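Local coordinates for ornithine carbamoyltransferase (Gloeobacter violaceus, PDB 3GD5), which probably catalyses the reversible transfer of the carbamoyl group from carbamoyl phosphate to ornithine, giving citrulline and phosphate on the route to arginine, at residues F55-T60 and R110-T115. Numbering follows the deposited sequence.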
loop_
_atom_site.group_PDB
_atom_site.type_symbol
_atom_site.label_atom_id
_atom_site.label_comp_id
_atom_site.label_asym_id
_atom_site.label_seq_id
_atom_site.Cartn_x
_atom_site.Cartn_y
_atom_site.Cartn_z
ATOM N N PHE A 55 1.723 19.521 -9.480
ATOM C CA PHE A 55 2.984 18.858 -9.193
ATOM C C PHE A 55 2.829 17.353 -9.276
ATOM O O PHE A 55 2.196 16.738 -8.417
ATOM C CB PHE A 55 3.479 19.239 -7.796
ATOM C CG PHE A 55 3.672 20.720 -7.596
ATOM C CD1 PHE A 55 3.731 21.590 -8.692
ATOM C CD2 PHE A 55 3.837 21.242 -6.318
ATOM C CE1 PHE A 55 3.954 22.952 -8.515
ATOM C CE2 PHE A 55 4.064 22.609 -6.126
ATOM C CZ PHE A 55 4.123 23.467 -7.229
ATOM N N LEU A 56 3.402 16.764 -10.317
ATOM C CA LEU A 56 3.343 15.320 -10.493
ATOM C C LEU A 56 4.226 14.664 -9.447
ATOM O O LEU A 56 4.236 13.448 -9.299
ATOM C CB LEU A 56 3.806 14.924 -11.895
ATOM C CG LEU A 56 2.754 15.044 -12.999
ATOM C CD1 LEU A 56 2.298 16.483 -13.140
ATOM C CD2 LEU A 56 3.345 14.528 -14.303
ATOM N N LYS A 57 4.970 15.492 -8.727
ATOM C CA LYS A 57 5.864 15.038 -7.672
ATOM C C LYS A 57 5.767 16.100 -6.588
ATOM O O LYS A 57 6.049 17.276 -6.835
ATOM C CB LYS A 57 7.300 14.954 -8.197
ATOM C CG LYS A 57 8.321 14.469 -7.183
ATOM C CD LYS A 57 8.315 12.958 -7.041
ATOM C CE LYS A 57 9.412 12.504 -6.080
ATOM N NZ LYS A 57 10.764 12.973 -6.516
ATOM N N ALA A 58 5.358 15.692 -5.394
ATOM C CA ALA A 58 5.206 16.630 -4.289
ATOM C C ALA A 58 6.485 17.413 -4.018
ATOM O O ALA A 58 7.592 16.892 -4.165
ATOM C CB ALA A 58 4.771 15.883 -3.023
ATOM N N SER A 59 6.318 18.675 -3.638
ATOM C CA SER A 59 7.439 19.545 -3.299
ATOM C C SER A 59 6.894 20.698 -2.470
ATOM O O SER A 59 6.497 21.730 -3.010
ATOM C CB SER A 59 8.121 20.087 -4.555
ATOM O OG SER A 59 9.182 20.968 -4.209
ATOM N N THR A 60 6.867 20.501 -1.157
ATOM C CA THR A 60 6.359 21.502 -0.235
ATOM C C THR A 60 7.149 22.788 -0.379
ATOM O O THR A 60 6.597 23.885 -0.297
ATOM C CB THR A 60 6.448 21.002 1.226
ATOM O OG1 THR A 60 5.788 19.736 1.333
ATOM C CG2 THR A 60 5.770 21.981 2.178
ATOM N N ARG A 110 5.156 20.899 -12.072
ATOM C CA ARG A 110 6.278 20.009 -11.823
ATOM C C ARG A 110 6.069 18.660 -12.496
ATOM O O ARG A 110 5.216 17.886 -12.069
ATOM C CB ARG A 110 6.416 19.738 -10.330
ATOM C CG ARG A 110 7.446 20.556 -9.605
ATOM C CD ARG A 110 8.103 19.681 -8.552
ATOM N NE ARG A 110 8.725 18.519 -9.181
ATOM C CZ ARG A 110 9.454 17.611 -8.538
ATOM N NH1 ARG A 110 9.657 17.713 -7.227
ATOM N NH2 ARG A 110 10.006 16.613 -9.218
ATOM N N THR A 111 6.834 18.377 -13.543
ATOM C CA THR A 111 6.739 17.078 -14.210
ATOM C C THR A 111 8.144 16.515 -14.247
ATOM O O THR A 111 9.077 17.132 -13.735
ATOM C CB THR A 111 6.234 17.173 -15.669
ATOM O OG1 THR A 111 7.108 18.020 -16.425
ATOM C CG2 THR A 111 4.829 17.715 -15.719
ATOM N N PHE A 112 8.292 15.344 -14.846
ATOM C CA PHE A 112 9.596 14.716 -14.955
ATOM C C PHE A 112 10.157 15.026 -16.335
ATOM O O PHE A 112 11.300 15.455 -16.479
ATOM C CB PHE A 112 9.470 13.203 -14.753
ATOM C CG PHE A 112 8.909 12.823 -13.413
ATOM C CD1 PHE A 112 9.625 13.085 -12.248
ATOM C CD2 PHE A 112 7.644 12.252 -13.311
ATOM C CE1 PHE A 112 9.090 12.786 -10.992
ATOM C CE2 PHE A 112 7.097 11.950 -12.064
ATOM C CZ PHE A 112 7.823 12.219 -10.899
ATOM N N ALA A 113 9.340 14.823 -17.355
ATOM C CA ALA A 113 9.784 15.089 -18.713
ATOM C C ALA A 113 9.430 16.504 -19.163
ATOM O O ALA A 113 8.303 16.963 -18.981
ATOM C CB ALA A 113 9.176 14.066 -19.666
ATOM N N GLN A 114 10.404 17.189 -19.749
ATOM C CA GLN A 114 10.207 18.541 -20.251
ATOM C C GLN A 114 9.089 18.508 -21.291
ATOM O O GLN A 114 8.270 19.421 -21.375
ATOM C CB GLN A 114 11.498 19.050 -20.908
ATOM C CG GLN A 114 11.480 20.516 -21.327
ATOM C CD GLN A 114 11.632 21.462 -20.149
ATOM O OE1 GLN A 114 12.119 21.070 -19.093
ATOM N NE2 GLN A 114 11.235 22.718 -20.330
ATOM N N THR A 115 9.059 17.440 -22.079
ATOM C CA THR A 115 8.054 17.303 -23.125
ATOM C C THR A 115 6.627 17.349 -22.585
ATOM O O THR A 115 5.758 17.994 -23.177
ATOM C CB THR A 115 8.271 16.002 -23.945
ATOM O OG1 THR A 115 7.296 15.931 -24.992
ATOM C CG2 THR A 115 8.157 14.773 -23.061
#
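F55 and R110 pair at the C-terminal ends of two neighbouring parallel strands, 50-55 and 106-110, in the sheet of the carbamoyl phosphate domain. This region probably contributes to the substrate site: S59, T60 and R110 are likely to bind carbamoyl phosphate, as in related enzymes. The strands are tied by L56 N to R110 O, a nearly straight hydrogen bond of 2.8 Å lying in the carbonyl plane. R110 also bonds through its backbone to V54, two residues before L56, so both bonds go to the same neighbour. F55 and R110 point to the same face of the sheet, and F55 CD1 meets R110 CB at 3.6 Å. The R110 chain bends at chi2 and at chi3 (59°), which brings its guanidinium beside the 57-59 loop. K57 CB lies over one guanidinium face, 3.3 Å from R110 NH2. S59 CB sits at the guanidinium edge, in plane, 3.9 Å from R110 NH1. S59 holds the N-cap position before helix 60-72, and its OG is hydrogen-bonded to T62 OG1. Replacing R110 by an alanine would probably leave K57 CB without the flat face it packs on, S59 CB without its edge neighbour, and the likely substrate site short of one positive charge. Beyond the strand ends, L56 and T111 lie side by side, L56 CD2 touching T111 CG2 at 3.8 Å. With CG anti to the backbone N (chi1 -179°), the K57 chain passes R110 NH2 and crosses F112 at about a right angle, K57 CD in plane at the ring edge, 4.0 Å from F112 CZ.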